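C-domain type II peptide synthetase (Streptomyces globisporus, PDB 4ZNM) is a free-standing condensation-domain protein of a type II peptide synthetase, built on the two-lobed fold of the CoA-acyltransferase clan. Local coordinates at residues E252-V257 with G420-S425. Numbering follows the deposited sequence.
Sequences ELADAV and GSMAGS
Met422, modelled as selenomethionine, reaches from the first residue of strand 422-429 to Ala254 and Val257 on helix 251-264. At CB the bond from CA already heads for the helix, but neither CB nor CG touches 252-257. CG stands beside the backbone N and anti to the carbonyl carbon (chi1 -79°); bends at chi2 and chi3 then carry the chain from SE to CE toward the N-terminal end of the helix segment. SE is the first atom to arrive, 4.5 Å from CG1 of Val257, a loose apolar contact. The terminal CE is directed at the methyl of Ala254, but the two carbons are modelled too close together, so the exact position of CE is doubtful. Ala254 CB also packs against the turn leading into the strand, 3.6 Å from Gly420 O and 4.4 Å from Ser421 CA. That carbonyl oxygen is buried here with no hydrogen-bond partner in the model. Behind the contact, Met422 pairs through its backbone with Val249 of strand 242-249, while Val257 also touches Leu449 of helix 435-454. The arrangement is helix-on-sheet packing in an alpha/beta lobe of the condensation-domain fold, where the helix following edge strand 242-249 meets the neighbouring antiparallel strand.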
ATOM      1  N   GLU A 252       7.298   3.361  23.502  1.00 48.44           N
ATOM      2  CA  GLU A 252       7.994   4.591  23.912  1.00 54.76           C
ATOM      3  C   GLU A 252       8.196   5.564  22.722  1.00 45.77           C
ATOM      4  O   GLU A 252       7.776   6.722  22.769  1.00 45.26           O
ATOM      5  CB  GLU A 252       9.349   4.227  24.555  1.00 71.20           C
ATOM      6  CG  GLU A 252      10.018   5.337  25.387  1.00 84.02           C
ATOM      7  CD  GLU A 252      11.014   4.803  26.431  1.00 96.11           C
ATOM      8  OE1 GLU A 252      10.719   4.885  27.648  1.00101.74           O
ATOM      9  OE2 GLU A 252      12.097   4.321  26.036  1.00 87.07           O
ATOM     10  N   LEU A 253       8.842   5.101  21.662  1.00 37.54           N
ATOM     11  CA  LEU A 253       9.059   5.946  20.485  1.00 44.20           C
ATOM     12  C   LEU A 253       7.745   6.364  19.822  1.00 40.51           C
ATOM     13  O   LEU A 253       7.598   7.513  19.402  1.00 37.06           O
ATOM     14  CB  LEU A 253       9.928   5.223  19.460  1.00 46.58           C
ATOM     15  CG  LEU A 253      10.283   5.997  18.186  1.00 43.70           C
ATOM     16  CD1 LEU A 253      10.875   7.368  18.527  1.00 46.63           C
ATOM     17  CD2 LEU A 253      11.248   5.172  17.375  1.00 40.13           C
ATOM     18  N   ALA A 254       6.804   5.423  19.713  1.00 36.27           N
ATOM     19  CA  ALA A 254       5.487   5.693  19.137  1.00 35.33           C
ATOM     20  C   ALA A 254       4.815   6.838  19.918  1.00 33.74           C
ATOM     21  O   ALA A 254       4.309   7.792  19.351  1.00 36.49           O
ATOM     22  CB  ALA A 254       4.611   4.439  19.182  1.00 34.06           C
ATOM     23  N   ASP A 255       4.821   6.718  21.228  1.00 40.96           N
ATOM     24  CA  ASP A 255       4.187   7.717  22.073  1.00 41.74           C
ATOM     25  C   ASP A 255       4.859   9.084  21.887  1.00 41.73           C
ATOM     26  O   ASP A 255       4.168  10.103  21.828  1.00 39.88           O
ATOM     27  CB  ASP A 255       4.220   7.270  23.532  1.00 49.63           C
ATOM     28  CG  ASP A 255       3.219   6.159  23.827  1.00 62.69           C
ATOM     29  OD1 ASP A 255       2.665   5.564  22.873  1.00 58.56           O
ATOM     30  OD2 ASP A 255       2.993   5.875  25.020  1.00 68.58           O
ATOM     31  N   ALA A 256       6.186   9.107  21.751  1.00 40.00           N
ATOM     32  CA  ALA A 256       6.902  10.366  21.538  1.00 45.69           C
ATOM     33  C   ALA A 256       6.533  10.989  20.191  1.00 36.94           C
ATOM     34  O   ALA A 256       6.407  12.208  20.072  1.00 34.01           O
ATOM     35  CB  ALA A 256       8.402  10.155  21.621  1.00 49.39           C
ATOM     36  N   VAL A 257       6.354  10.161  19.176  1.00 32.35           N
ATOM     37  CA  VAL A 257       5.999  10.655  17.843  1.00 31.12           C
ATOM     38  C   VAL A 257       4.612  11.278  17.889  1.00 34.42           C
ATOM     39  O   VAL A 257       4.410  12.384  17.407  1.00 34.43           O
ATOM     40  CB  VAL A 257       6.049   9.540  16.792  1.00 29.74           C
ATOM     41  CG1 VAL A 257       5.375   9.967  15.517  1.00 36.38           C
ATOM     42  CG2 VAL A 257       7.490   9.141  16.500  1.00 29.93           C
ATOM     43  N   GLY A 420      -2.210   4.522  18.714  1.00 58.85           N
ATOM     44  CA  GLY A 420      -0.921   5.140  18.894  1.00 60.23           C
ATOM     45  C   GLY A 420       0.205   4.379  18.220  1.00 62.46           C
ATOM     46  O   GLY A 420       1.232   4.964  17.920  1.00 64.29           O
ATOM     47  N   SER A 421       0.022   3.089  17.957  1.00 62.71           N
ATOM     48  CA  SER A 421       1.128   2.256  17.488  1.00 62.69           C
ATOM     49  C   SER A 421       1.331   2.257  15.964  1.00 46.25           C
ATOM     50  O   SER A 421       0.403   2.539  15.198  1.00 33.99           O
ATOM     51  CB  SER A 421       0.922   0.825  17.957  1.00 63.24           C
ATOM     52  OG  SER A 421       2.168   0.160  17.974  1.00 63.81           O
HETATM   53  N   MSE A 422       2.543   1.908  15.537  1.00 36.60           N
HETATM   54  CA  MSE A 422       2.883   1.879  14.123  1.00 41.74           C
HETATM   55  C   MSE A 422       3.585   0.603  13.705  1.00 34.69           C
HETATM   56  O   MSE A 422       4.475   0.100  14.390  1.00 32.23           O
HETATM   57  CB  MSE A 422       3.780   3.054  13.737  1.00 63.28           C
HETATM   58  CG  MSE A 422       3.051   4.368  13.559  1.00 86.18           C
HETATM   59 SE   MSE A 422       3.916   5.829  14.535  0.87 82.97          SE
HETATM   60  CE  MSE A 422       3.716   5.056  16.278  1.00 94.10           C
ATOM     61  N   ALA A 423       3.196   0.127  12.533  1.00 29.38           N
ATOM     62  CA  ALA A 423       3.789  -1.055  11.933  1.00 29.04           C
ATOM     63  C   ALA A 423       4.267  -0.691  10.533  1.00 30.70           C
ATOM     64  O   ALA A 423       3.535  -0.073   9.757  1.00 32.48           O
ATOM     65  CB  ALA A 423       2.795  -2.188  11.874  1.00 28.74           C
ATOM     66  N   GLY A 424       5.492  -1.071  10.211  1.00 31.46           N
ATOM     67  CA  GLY A 424       6.063  -0.690   8.934  1.00 25.20           C
ATOM     68  C   GLY A 424       6.640  -1.837   8.134  1.00 23.90           C
ATOM     69  O   GLY A 424       6.971  -2.899   8.679  1.00 24.18           O
ATOM     70  N   SER A 425       6.785  -1.578   6.838  1.00 23.76           N
ATOM     71  CA  SER A 425       7.477  -2.453   5.906  1.00 24.49           C
ATOM     72  C   SER A 425       8.386  -1.650   4.994  1.00 29.55           C
ATOM     73  O   SER A 425       8.052  -0.528   4.575  1.00 29.84           O
ATOM     74  CB  SER A 425       6.479  -3.227   5.061  1.00 30.19           C
ATOM     75  OG  SER A 425       5.871  -4.252   5.835  1.00 37.50           O
TER